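PDB 1VL6: malate oxidoreductase from Thermotoga maritima, which probably catalyses the NAD-dependent oxidative decarboxylation of malate to pyruvate and carbon dioxide, as malic enzymes do. Local coordinates for residues T71-S76 with G136-E141; Q169-V174 with V324-A329; S176-N181 with R366-A371; A182-E187 with S359-P364; A329-M334 with K375-V380. One frame throughout, in Å; residues are numbered along the deposited sequence. Where two conformers were deposited one is given.

Interaction 1: residues T71-S76 with G136-E141; sequences TVAVVS and GGINLE
The Asn139 amide lies beside Val74, both side chains pointing the same way, with OD1 4.1 Å from Val74 CG1. Its two ends are gripped from outside the pair of strands: OD1 accepts from Lys99 NZ, and ND2 donates to Asp166 OD1 and Phe164 O, so the buried amide is fixed in rotation. Val72, on the same face, brings CG1 to 4.1 Å from Asn139 CB and CG2 to the same distance from Gly137 CA. Cutting it back to an alanine here would probably leave a gap beside Asn139 CB and Gly137 CA, where the two methyls now lie. The other face is apolar: Val75 CG2 meets Ile138 CG2, and, lying anti to the backbone N (chi1 176°), Val75 CG1 comes to 4.1 Å from Leu140 CD2. Between the faces the backbones zip together, Asn139 N donating to Ala73 O at 2.8 Å and Val75 N to Asn139 O at 2.8 Å, both nearly straight (169° and 171°). Ala73 N to Gly137 O and Glu141 N to Val75 O extend the ladder. This is parallel pairing at the centre of the four-stranded sheet 110-115, 71-76, 137-140, 163-165 of the malic enzyme N-terminal domain.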
# COMPACT_ATOMS: atom_id res chain seq x y z
N THR A 71 -0.59 0.90 16.50
CA THR A 71 0.87 0.98 16.31
C THR A 71 1.63 0.41 17.48
O THR A 71 1.22 0.50 18.61
CB THR A 71 1.38 2.41 16.02
OG1 THR A 71 1.15 3.26 17.14
CG2 THR A 71 0.60 3.04 14.90
N VAL A 72 2.75 -0.21 17.19
CA VAL A 72 3.51 -0.93 18.18
C VAL A 72 5.00 -0.59 17.95
O VAL A 72 5.47 -0.55 16.81
CB VAL A 72 3.17 -2.44 18.09
CG1 VAL A 72 4.29 -3.35 18.67
CG2 VAL A 72 1.82 -2.69 18.76
N ALA A 73 5.73 -0.29 19.03
CA ALA A 73 7.16 -0.06 18.92
C ALA A 73 7.86 -1.38 19.14
O ALA A 73 7.54 -2.09 20.07
CB ALA A 73 7.59 0.93 19.95
N VAL A 74 8.78 -1.74 18.26
CA VAL A 74 9.59 -2.92 18.44
C VAL A 74 10.93 -2.40 18.95
O VAL A 74 11.70 -1.81 18.22
CB VAL A 74 9.78 -3.71 17.13
CG1 VAL A 74 10.65 -4.95 17.36
CG2 VAL A 74 8.44 -4.10 16.55
N VAL A 75 11.17 -2.63 20.23
CA VAL A 75 12.26 -1.95 20.95
C VAL A 75 13.41 -2.90 21.25
O VAL A 75 13.22 -3.89 21.92
CB VAL A 75 11.72 -1.33 22.25
CG1 VAL A 75 12.83 -0.69 23.08
CG2 VAL A 75 10.61 -0.31 21.92
N SER A 76 14.61 -2.59 20.77
CA SER A 76 15.78 -3.38 21.17
C SER A 76 16.99 -2.49 21.30
O SER A 76 17.04 -1.44 20.67
CB SER A 76 16.13 -4.46 20.16
OG SER A 76 17.08 -5.36 20.74
N GLY A 136 0.47 2.34 20.78
CA GLY A 136 -0.58 1.57 21.48
C GLY A 136 -0.06 0.40 22.26
O GLY A 136 -0.79 -0.17 23.07
N GLY A 137 1.21 0.04 22.01
CA GLY A 137 1.85 -1.15 22.59
C GLY A 137 3.36 -1.14 22.43
O GLY A 137 3.88 -0.48 21.54
N ILE A 138 4.06 -1.84 23.31
CA ILE A 138 5.50 -1.98 23.22
C ILE A 138 5.89 -3.45 23.12
O ILE A 138 5.52 -4.25 23.98
CB ILE A 138 6.14 -1.43 24.48
CG1 ILE A 138 5.68 0.01 24.75
CG2 ILE A 138 7.64 -1.53 24.39
CD1 ILE A 138 6.40 1.09 23.93
N ASN A 139 6.68 -3.79 22.11
CA ASN A 139 7.24 -5.11 22.00
C ASN A 139 8.73 -5.04 22.24
O ASN A 139 9.49 -4.60 21.37
CB ASN A 139 6.96 -5.69 20.62
CG ASN A 139 7.60 -7.07 20.42
OD1 ASN A 139 8.02 -7.38 19.31
ND2 ASN A 139 7.70 -7.88 21.48
N LEU A 140 9.15 -5.45 23.41
CA LEU A 140 10.58 -5.55 23.74
C LEU A 140 11.09 -6.78 23.03
O LEU A 140 10.41 -7.82 23.04
CB LEU A 140 10.81 -5.69 25.27
CG LEU A 140 10.39 -4.49 26.11
CD1 LEU A 140 10.34 -4.84 27.53
CD2 LEU A 140 11.35 -3.34 25.89
N GLU A 141 12.26 -6.67 22.41
CA GLU A 141 12.80 -7.75 21.62
C GLU A 141 14.32 -7.76 21.68
O GLU A 141 14.96 -6.70 21.56
CB GLU A 141 12.30 -7.59 20.19
CG GLU A 141 12.73 -8.72 19.26
CD GLU A 141 11.90 -9.98 19.37
OE1 GLU A 141 10.68 -9.89 19.51
OE2 GLU A 141 12.49 -11.07 19.29

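Interaction 2: residues Q169-V174 with V324-A329; sequences QGTAVV and VNNLLA
Thr171 and Asn326 make the polar link of this contact: Thr171 OG1 stands 3.0 Å from Asn326 OD1. That bond is not settled, because the single hydroxyl proton can also go to Asp167 O, one turn back in the same helix. The Asn326 side chain turns away from its own carbonyl carbon (chi1 -78°), which carries the amide towards the helix although its first bond does not aim there. Both segments belong to the NAD-binding domain, where the long helix 166-186 is met by the loop that follows strand 312-315; a short 3-10 turn at 326-328 bends this loop into helix 330-340. Apolar contacts make up most of the rest, and Val174 carries most of them. Its two methyls part company. The Val174 and Val324 side chains slide past each other in opposite directions, CG1 to CG1 3.7 Å, and Val174 CG1 lies 4.0 Å from Leu328 CD1, whereas Val174 CG2 rests 3.7 Å from Ala329 CB and 3.6 Å from the backbone Asn325 O. Val173 CG1 approaches the same Ala329 CB at 4.1 Å; Val173 also packs on Ala352, Val353 and Ile356 of helix 346-358 and on Phe210 of helix 202-214. Where Gly170 turns its bare backbone to the loop, its C lies 3.8 Å from Asn326 OD1.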
# COMPACT_ATOMS: atom_id res chain seq x y z
N GLN A 169 7.96 -13.95 27.27
CA GLN A 169 6.52 -14.30 27.42
C GLN A 169 6.01 -15.13 26.24
O GLN A 169 5.22 -16.06 26.41
CB GLN A 169 5.63 -13.04 27.65
CG GLN A 169 6.07 -12.24 28.89
CD GLN A 169 5.58 -10.81 28.92
OE1 GLN A 169 5.89 -10.05 28.01
NE2 GLN A 169 4.78 -10.46 29.93
N GLY A 170 6.47 -14.81 25.05
CA GLY A 170 6.10 -15.57 23.86
C GLY A 170 6.65 -16.97 23.90
O GLY A 170 5.93 -17.94 23.71
N THR A 171 7.94 -17.10 24.16
CA THR A 171 8.52 -18.42 24.22
C THR A 171 7.85 -19.23 25.27
O THR A 171 7.59 -20.40 25.07
CB THR A 171 9.96 -18.36 24.58
OG1 THR A 171 10.65 -17.54 23.65
CG2 THR A 171 10.61 -19.76 24.43
N ALA A 172 7.58 -18.62 26.43
CA ALA A 172 6.92 -19.37 27.50
C ALA A 172 5.51 -19.82 27.08
O ALA A 172 5.10 -20.92 27.38
CB ALA A 172 6.87 -18.53 28.75
N VAL A 173 4.78 -18.98 26.37
CA VAL A 173 3.42 -19.34 25.93
C VAL A 173 3.45 -20.54 24.98
O VAL A 173 2.74 -21.52 25.19
CB VAL A 173 2.71 -18.16 25.29
CG1 VAL A 173 1.45 -18.59 24.55
CG2 VAL A 173 2.35 -17.17 26.35
N VAL A 174 4.29 -20.46 23.97
CA VAL A 174 4.33 -21.51 22.99
C VAL A 174 4.92 -22.80 23.58
O VAL A 174 4.42 -23.88 23.31
CB VAL A 174 5.12 -21.08 21.76
CG1 VAL A 174 5.09 -22.15 20.72
CG2 VAL A 174 4.51 -19.86 21.18
N VAL A 324 8.52 -25.19 17.84
CA VAL A 324 8.06 -24.30 18.90
C VAL A 324 8.55 -22.89 18.57
O VAL A 324 9.70 -22.60 18.71
CB VAL A 324 8.66 -24.77 20.21
CG1 VAL A 324 8.26 -23.86 21.40
CG2 VAL A 324 8.19 -26.20 20.43
N ASN A 325 7.70 -22.05 18.05
CA ASN A 325 8.16 -20.73 17.68
C ASN A 325 7.20 -19.59 18.04
O ASN A 325 6.00 -19.72 17.96
CB ASN A 325 8.62 -20.63 16.24
CG ASN A 325 7.54 -20.33 15.34
OD1 ASN A 325 6.55 -21.01 15.40
ND2 ASN A 325 7.68 -19.30 14.50
N ASN A 326 7.82 -18.54 18.57
CA ASN A 326 7.20 -17.33 19.10
C ASN A 326 6.13 -16.76 18.21
O ASN A 326 5.19 -16.16 18.71
CB ASN A 326 8.31 -16.27 19.26
CG ASN A 326 9.14 -16.52 20.49
OD1 ASN A 326 9.06 -17.60 21.08
ND2 ASN A 326 9.86 -15.53 20.93
N LEU A 327 6.27 -16.99 16.91
CA LEU A 327 5.35 -16.46 15.92
C LEU A 327 3.93 -16.92 16.11
O LEU A 327 3.00 -16.24 15.70
CB LEU A 327 5.82 -16.78 14.50
CG LEU A 327 4.96 -16.23 13.37
CD1 LEU A 327 4.81 -14.74 13.43
CD2 LEU A 327 5.58 -16.67 12.03
N LEU A 328 3.74 -18.07 16.71
CA LEU A 328 2.38 -18.51 16.98
C LEU A 328 1.71 -17.66 18.02
O LEU A 328 0.46 -17.66 18.11
CB LEU A 328 2.37 -19.95 17.47
CG LEU A 328 2.82 -21.01 16.48
CD1 LEU A 328 3.14 -22.30 17.20
CD2 LEU A 328 1.74 -21.23 15.49
N ALA A 329 2.50 -16.93 18.82
CA ALA A 329 1.96 -16.24 20.01
C ALA A 329 1.85 -14.74 19.86
O ALA A 329 0.80 -14.16 20.15
CB ALA A 329 2.81 -16.55 21.21

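Interaction 3: residues S176-N181 with R366-A371; sequences SAAFLN and RIIPEA
Ala178 and Asn181, one turn apart on helix 166-186 of the NAD-binding domain, receive an irregular segment from the loop between helices 346-358 and 374-386. The close-packed part lies at Ala178. Its CB touches two isoleucines at once, 4.0 Å from Ile367 CD1 and 4.0 Å from Ile368 CG2. The Ile368 methyl also sits 3.7 Å from Ala178 CA, so the loop rests on the helix backbone as much as on its side chain, consistent with the small side chain of Ala178. In Ile367 the CG1 branch stands between the backbone N and the carbonyl carbon (chi1 71°), which sends CD1 back onto Ala178; the Ile367 side chain also packs on Phe291 of strand 289-292. At the next turn the contact becomes polar. Asn181 ND2 donates to Ile367 O at 2.9 Å, and the same nitrogen also donates to Ala357 O, so one amide clasps two backbone carbonyls. A leucine in its place would lose both N-H donors and is likely to leave the carbonyls of Ile367 and Ala357 without these mates in a buried setting. The looser, more exposed side is formed by Arg366 and Glu370, neither of which touches the helix segment. There the two pair with each other: Arg366 NH1 forms a salt bridge with Glu370 OE2, 3.1 Å away on the anti side of the carboxylate, while Ile368 O lies over one guanidinium face. By contrast, the buried Asn181 bond is nearly straight at 161°, with Ile367 O lying only 4° out of the amide plane.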
# COMPACT_ATOMS: atom_id res chain seq x y z
N SER A 176 4.69 -23.80 26.62
CA SER A 176 3.66 -24.30 27.47
C SER A 176 2.58 -25.01 26.68
O SER A 176 2.15 -26.10 27.08
CB SER A 176 3.03 -23.15 28.23
OG SER A 176 3.95 -22.63 29.18
N ALA A 177 2.12 -24.44 25.59
CA ALA A 177 1.09 -25.14 24.80
C ALA A 177 1.65 -26.44 24.26
O ALA A 177 1.00 -27.45 24.29
CB ALA A 177 0.59 -24.29 23.68
N ALA A 178 2.87 -26.40 23.74
CA ALA A 178 3.51 -27.61 23.22
C ALA A 178 3.59 -28.64 24.32
O ALA A 178 3.33 -29.81 24.11
CB ALA A 178 4.91 -27.27 22.70
N PHE A 179 3.98 -28.19 25.52
CA PHE A 179 4.15 -29.11 26.65
C PHE A 179 2.84 -29.76 27.02
O PHE A 179 2.76 -30.97 27.16
CB PHE A 179 4.65 -28.37 27.86
CG PHE A 179 4.56 -29.15 29.13
CD1 PHE A 179 5.50 -30.10 29.45
CD2 PHE A 179 3.56 -28.92 30.03
CE1 PHE A 179 5.45 -30.78 30.64
CE2 PHE A 179 3.50 -29.62 31.23
CZ PHE A 179 4.45 -30.54 31.52
N LEU A 180 1.79 -28.96 27.12
CA LEU A 180 0.45 -29.53 27.43
C LEU A 180 0.01 -30.60 26.46
O LEU A 180 -0.52 -31.64 26.87
CB LEU A 180 -0.62 -28.45 27.50
CG LEU A 180 -0.42 -27.52 28.70
CD1 LEU A 180 -1.36 -26.34 28.61
CD2 LEU A 180 -0.61 -28.22 30.02
N ASN A 181 0.20 -30.36 25.17
CA ASN A 181 -0.20 -31.33 24.16
C ASN A 181 0.70 -32.58 24.18
O ASN A 181 0.23 -33.71 24.11
CB ASN A 181 -0.27 -30.67 22.81
CG ASN A 181 -1.58 -29.89 22.61
OD1 ASN A 181 -2.52 -29.96 23.42
ND2 ASN A 181 -1.64 -29.16 21.52
N ARG A 366 3.10 -33.84 15.27
CA ARG A 366 2.49 -32.52 15.20
C ARG A 366 1.76 -32.18 16.51
O ARG A 366 0.55 -32.38 16.61
CB ARG A 366 1.55 -32.51 14.02
CG ARG A 366 0.89 -31.23 13.78
CD ARG A 366 -0.56 -31.40 13.29
NE ARG A 366 -1.17 -30.09 13.00
CZ ARG A 366 -0.70 -29.24 12.09
NH1 ARG A 366 0.39 -29.54 11.37
NH2 ARG A 366 -1.28 -28.05 11.91
N ILE A 367 2.51 -31.67 17.50
CA ILE A 367 1.97 -31.36 18.85
C ILE A 367 1.43 -29.94 19.00
O ILE A 367 0.78 -29.62 19.99
CB ILE A 367 3.02 -31.59 19.91
CG1 ILE A 367 4.12 -30.52 19.83
CG2 ILE A 367 3.59 -32.96 19.73
CD1 ILE A 367 5.33 -30.75 20.75
N ILE A 368 1.72 -29.11 18.00
CA ILE A 368 1.16 -27.78 17.87
C ILE A 368 0.98 -27.45 16.42
O ILE A 368 1.54 -28.14 15.58
CB ILE A 368 2.07 -26.75 18.50
CG1 ILE A 368 3.52 -26.95 18.04
CG2 ILE A 368 1.97 -26.80 19.97
CD1 ILE A 368 4.34 -25.80 18.46
N PRO A 369 0.20 -26.40 16.12
CA PRO A 369 0.01 -25.95 14.73
C PRO A 369 1.27 -25.28 14.20
O PRO A 369 2.18 -24.99 14.99
CB PRO A 369 -1.11 -24.91 14.82
CG PRO A 369 -1.28 -24.56 16.23
CD PRO A 369 -0.55 -25.57 17.09
N GLU A 370 1.31 -25.05 12.89
CA GLU A 370 2.33 -24.21 12.29
C GLU A 370 1.78 -22.79 12.21
O GLU A 370 0.55 -22.60 12.21
CB GLU A 370 2.68 -24.62 10.88
CG GLU A 370 3.24 -26.01 10.74
CD GLU A 370 2.74 -26.67 9.50
OE1 GLU A 370 2.85 -26.02 8.41
OE2 GLU A 370 2.22 -27.80 9.62
N ALA A 371 2.69 -21.83 12.05
CA ALA A 371 2.40 -20.41 12.09
C ALA A 371 1.59 -19.93 10.95
O ALA A 371 0.90 -18.93 11.07
CB ALA A 371 3.62 -19.63 12.08

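Interaction 4: residues A182-E187 with S359-P364; sequences ALKLTE and SCEPEP
Lys184 and Glu361 form a salt bridge at the surface, Lys184 NZ lying 3.1 Å from Glu361 OE2. The ammonium meets the carboxylate on its syn side, 19° out of the carboxylate plane, and the two side chains cross at about a right angle. They get there by different routes. Lys184 is extended along its whole length, whereas Glu361 folds at chi2 (55°), which brings its carboxylate back towards the helix. Both residues are exposed, so water probably weakens the attraction. Below the ion pair the lysine passes across the ring of Pro362, also at about a right angle, with its CD 4.2 Å and its NZ 4.0 Å from Pro362 CG. The end of the lysine, CD and NZ, thus lies across the proline ring, NZ turning on to Glu361. Further in, Leu185 packs its two methyls on the loop at Pro362 to Pro364. CD1 reaches Pro362 CB at 3.9 Å and Pro364 CD at 4.3 Å, and lies close to the peptide between Glu363 and Pro364; CD2 faces the backbone at Pro362 O, 3.6 Å away. Leucine and prolines together form an apolar strip at the foot of the ion pair. The contact joins the last turns of helix 166-186 to the loop that leaves helix 346-358. Pro362 also packs on Asn181 one turn earlier, while Ala182 and Leu183 lean the other way, onto Phe266 of strand 266-269, with Ala182 also on Phe291 of strand 289-292. The helix end is therefore wedged between the central sheet of the NAD-binding domain and this outer loop.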
# COMPACT_ATOMS: atom_id res chain seq x y z
N ALA A 182 2.00 -32.37 24.32
CA ALA A 182 2.89 -33.50 24.44
C ALA A 182 2.50 -34.38 25.65
O ALA A 182 2.48 -35.60 25.57
CB ALA A 182 4.34 -33.00 24.55
N LEU A 183 2.20 -33.72 26.77
CA LEU A 183 1.81 -34.39 27.99
C LEU A 183 0.56 -35.26 27.80
O LEU A 183 0.52 -36.38 28.25
CB LEU A 183 1.58 -33.36 29.12
CG LEU A 183 1.24 -33.95 30.48
CD1 LEU A 183 2.49 -34.69 31.01
CD2 LEU A 183 0.73 -32.92 31.48
N LYS A 184 -0.42 -34.72 27.11
CA LYS A 184 -1.60 -35.44 26.78
C LYS A 184 -1.25 -36.71 26.03
O LYS A 184 -1.75 -37.77 26.38
CB LYS A 184 -2.55 -34.56 25.96
CG LYS A 184 -3.81 -35.22 25.50
CD LYS A 184 -4.62 -34.24 24.57
CE LYS A 184 -5.77 -34.99 23.79
NZ LYS A 184 -6.44 -34.14 22.70
N LEU A 185 -0.43 -36.61 25.00
CA LEU A 185 -0.05 -37.76 24.18
C LEU A 185 0.70 -38.82 24.97
O LEU A 185 0.55 -39.98 24.75
CB LEU A 185 0.82 -37.32 23.01
CG LEU A 185 0.01 -36.50 22.02
CD1 LEU A 185 0.85 -35.81 20.99
CD2 LEU A 185 -1.02 -37.39 21.36
N THR A 186 1.49 -38.36 25.89
CA THR A 186 2.19 -39.14 26.88
C THR A 186 1.31 -39.91 27.88
O THR A 186 1.72 -40.92 28.48
CB THR A 186 3.02 -38.08 27.62
OG1 THR A 186 4.39 -38.09 27.15
CG2 THR A 186 3.06 -38.30 29.01
N GLU A 187 0.13 -39.38 28.11
CA GLU A 187 -0.84 -39.96 29.04
C GLU A 187 -0.42 -39.94 30.51
O GLU A 187 -0.99 -40.64 31.32
CB GLU A 187 -1.24 -41.39 28.63
CG GLU A 187 -2.20 -41.40 27.46
CD GLU A 187 -2.60 -42.79 26.97
OE1 GLU A 187 -1.72 -43.68 26.76
OE2 GLU A 187 -3.81 -42.98 26.77
N SER A 359 -5.58 -25.47 19.17
CA SER A 359 -5.70 -25.12 17.77
C SER A 359 -5.25 -26.27 16.86
O SER A 359 -5.08 -26.08 15.68
CB SER A 359 -4.99 -23.78 17.49
OG SER A 359 -5.79 -22.68 17.97
N CYS A 360 -5.05 -27.48 17.41
CA CYS A 360 -4.82 -28.64 16.58
C CYS A 360 -5.20 -29.86 17.32
O CYS A 360 -5.42 -29.78 18.51
CB CYS A 360 -3.36 -28.72 16.21
SG CYS A 360 -2.22 -29.17 17.56
N GLU A 361 -5.30 -30.98 16.61
CA GLU A 361 -5.41 -32.30 17.24
C GLU A 361 -3.97 -32.91 17.37
O GLU A 361 -3.29 -33.23 16.39
CB GLU A 361 -6.40 -33.17 16.48
CG GLU A 361 -6.90 -34.39 17.25
CD GLU A 361 -7.50 -34.05 18.61
OE1 GLU A 361 -8.46 -33.23 18.64
OE2 GLU A 361 -7.02 -34.60 19.65
N PRO A 362 -3.45 -32.95 18.59
CA PRO A 362 -2.06 -33.28 18.75
C PRO A 362 -1.77 -34.72 18.36
O PRO A 362 -2.57 -35.60 18.61
CB PRO A 362 -1.76 -32.95 20.21
CG PRO A 362 -3.04 -32.92 20.91
CD PRO A 362 -4.10 -32.65 19.87
N GLU A 363 -0.64 -34.89 17.68
CA GLU A 363 -0.05 -36.18 17.37
C GLU A 363 1.45 -36.03 17.62
O GLU A 363 1.96 -34.90 17.65
CB GLU A 363 -0.30 -36.58 15.90
CG GLU A 363 -1.77 -36.63 15.43
CD GLU A 363 -2.60 -37.69 16.13
OE1 GLU A 363 -2.11 -38.38 17.08
OE2 GLU A 363 -3.76 -37.85 15.74
N PRO A 364 2.16 -37.13 17.80
CA PRO A 364 3.60 -37.06 18.03
C PRO A 364 4.40 -36.21 17.02
O PRO A 364 5.33 -35.48 17.41
CB PRO A 364 4.02 -38.52 17.96
CG PRO A 364 2.82 -39.25 18.42
CD PRO A 364 1.67 -38.52 17.81

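Interaction 5: residues A329-M334 with K375-V380; sequences AFPGIM and KVHLNV
Val380 lays its CG1 methyl on the backbone of Gly332, 3.7 Å from Gly332 CA and 3.7 Å from Ile333 N. It belongs to a helix-helix packing within the NAD-binding domain, in which the start of helix 330-340 runs beside helix 374-386; the axes of the two short segments approach to 7.8 Å and run at 28° to each other. A CB on Gly332 would point toward helix 374-386 and come too near Val380 CG1, so the absence of a side chain probably permits this closeness. With CG1 anti to the backbone N (chi1 171°), Val380 drives this methyl into the neighbouring helix, where it also meets Ile333 CG1 at 4.0 Å and Ala329 O at 3.9 Å. The backbone of His377, one turn earlier, also faces Gly332, through its O. The His377 side chain crosses Pro331 obliquely, Pro331 CG lying 4.0 Å from His377 ND1. Beyond the pair, Pro331 and His377 both pack on Phe106 of helix 89-107, which extends the contact to the N-terminal part of the chain. On the far side of helix 374-386, Leu378 meets Leu378 of a third subunit, so this pair of helices lies next to a subunit interface. The histidine is held at both ring nitrogens: NE2 bonds to Ala371 O, and ND1 to a water. That water lies in the ring plane, 2.8 Å from His377 ND1, and accepts a hydrogen bond from Gly332 N at 2.9 Å.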
# COMPACT_ATOMS: atom_id res chain seq x y z
N ALA A 329 2.50 -16.93 18.82
CA ALA A 329 1.96 -16.24 20.01
C ALA A 329 1.85 -14.74 19.86
O ALA A 329 0.80 -14.16 20.15
CB ALA A 329 2.81 -16.55 21.21
N PHE A 330 2.93 -14.08 19.44
CA PHE A 330 2.96 -12.61 19.51
C PHE A 330 1.90 -11.87 18.66
O PHE A 330 1.38 -10.87 19.08
CB PHE A 330 4.37 -12.05 19.31
CG PHE A 330 4.91 -12.12 17.92
CD1 PHE A 330 4.44 -11.27 16.91
CD2 PHE A 330 5.98 -12.98 17.63
CE1 PHE A 330 4.99 -11.32 15.63
CE2 PHE A 330 6.52 -13.05 16.35
CZ PHE A 330 6.03 -12.23 15.35
N PRO A 331 1.55 -12.33 17.47
CA PRO A 331 0.60 -11.56 16.71
C PRO A 331 -0.74 -11.44 17.45
O PRO A 331 -1.28 -10.33 17.59
CB PRO A 331 0.50 -12.31 15.39
CG PRO A 331 1.80 -13.06 15.33
CD PRO A 331 2.03 -13.50 16.71
N GLY A 332 -1.25 -12.57 17.92
CA GLY A 332 -2.56 -12.57 18.57
C GLY A 332 -2.52 -11.87 19.89
O GLY A 332 -3.42 -11.12 20.23
N ILE A 333 -1.46 -12.11 20.65
CA ILE A 333 -1.34 -11.54 21.97
C ILE A 333 -1.30 -10.03 21.89
O ILE A 333 -2.01 -9.33 22.61
CB ILE A 333 -0.05 -11.98 22.61
CG1 ILE A 333 -0.12 -13.49 22.93
CG2 ILE A 333 0.20 -11.11 23.84
CD1 ILE A 333 1.00 -14.01 23.83
N MSE A 334 -0.45 -9.53 21.01
CA MSE A 334 -0.26 -8.10 20.86
C MSE A 334 -1.51 -7.44 20.35
O MSE A 334 -1.87 -6.33 20.79
CB MSE A 334 0.87 -7.85 19.89
CG MSE A 334 1.55 -6.50 20.07
SE MSE A 334 2.63 -6.37 21.76
CE MSE A 334 2.04 -4.75 22.18
N LYS A 375 -5.85 -19.75 11.48
CA LYS A 375 -6.79 -20.00 12.58
C LYS A 375 -6.11 -19.80 13.93
O LYS A 375 -6.74 -19.27 14.85
CB LYS A 375 -7.57 -21.34 12.43
CG LYS A 375 -8.89 -21.10 11.48
CD LYS A 375 -10.00 -22.26 11.23
N VAL A 376 -4.83 -20.13 14.05
CA VAL A 376 -4.17 -19.98 15.36
C VAL A 376 -4.22 -18.51 15.81
O VAL A 376 -4.55 -18.21 16.95
CB VAL A 376 -2.66 -20.28 15.42
CG1 VAL A 376 -2.33 -20.84 16.77
CG2 VAL A 376 -2.20 -21.18 14.39
N HIS A 377 -3.84 -17.62 14.89
CA HIS A 377 -3.72 -16.21 15.21
C HIS A 377 -5.06 -15.61 15.55
O HIS A 377 -5.17 -14.80 16.44
CB HIS A 377 -3.06 -15.47 14.06
CG HIS A 377 -1.74 -16.03 13.72
ND1 HIS A 377 -0.70 -16.04 14.62
CD2 HIS A 377 -1.30 -16.66 12.62
CE1 HIS A 377 0.34 -16.63 14.07
NE2 HIS A 377 0.01 -17.02 12.85
N LEU A 378 -6.09 -16.02 14.86
CA LEU A 378 -7.43 -15.65 15.26
C LEU A 378 -7.81 -16.16 16.66
O LEU A 378 -8.39 -15.41 17.47
CB LEU A 378 -8.46 -16.20 14.30
CG LEU A 378 -8.38 -15.64 12.90
CD1 LEU A 378 -9.44 -16.31 12.02
CD2 LEU A 378 -8.59 -14.13 12.90
N ASN A 379 -7.50 -17.41 16.94
CA ASN A 379 -7.86 -17.97 18.22
C ASN A 379 -7.10 -17.34 19.38
O ASN A 379 -7.68 -17.06 20.39
CB ASN A 379 -7.66 -19.47 18.26
CG ASN A 379 -8.61 -20.22 17.34
OD1 ASN A 379 -9.66 -19.72 16.91
ND2 ASN A 379 -8.21 -21.42 17.01
N VAL A 380 -5.84 -17.06 19.19
CA VAL A 380 -5.06 -16.41 20.22
C VAL A 380 -5.58 -14.99 20.46
O VAL A 380 -5.80 -14.55 21.58
CB VAL A 380 -3.57 -16.37 19.82
CG1 VAL A 380 -2.79 -15.51 20.77
CG2 VAL A 380 -3.00 -17.77 19.75
O HOH W 1 -0.89 -15.36 17.34

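How the interactions relate
Interaction 1, within the N-terminal sheet, closes before the other four open; these lie in the NAD-binding domain. Interactions 2, 3 and 4 follow one another along helix 166-186, with about 10 Å and then about 8 Å between centres, and interaction 4 is nested inside the loop that interaction 3 closes. Interaction 5 shares Ala329 with interaction 2 and touches interactions 3 and 4, Ser359 OG probably bonding to Asn379 ND2. Interactions 1 and 4 lie across the chain's centre from each other, centres about 33 Å apart, yet Met334 of interaction 5, a selenomethionine, packs on Gly137. The C-terminal helices and loops thus pack along one long helix and, through Met334, reach the N-terminal sheet.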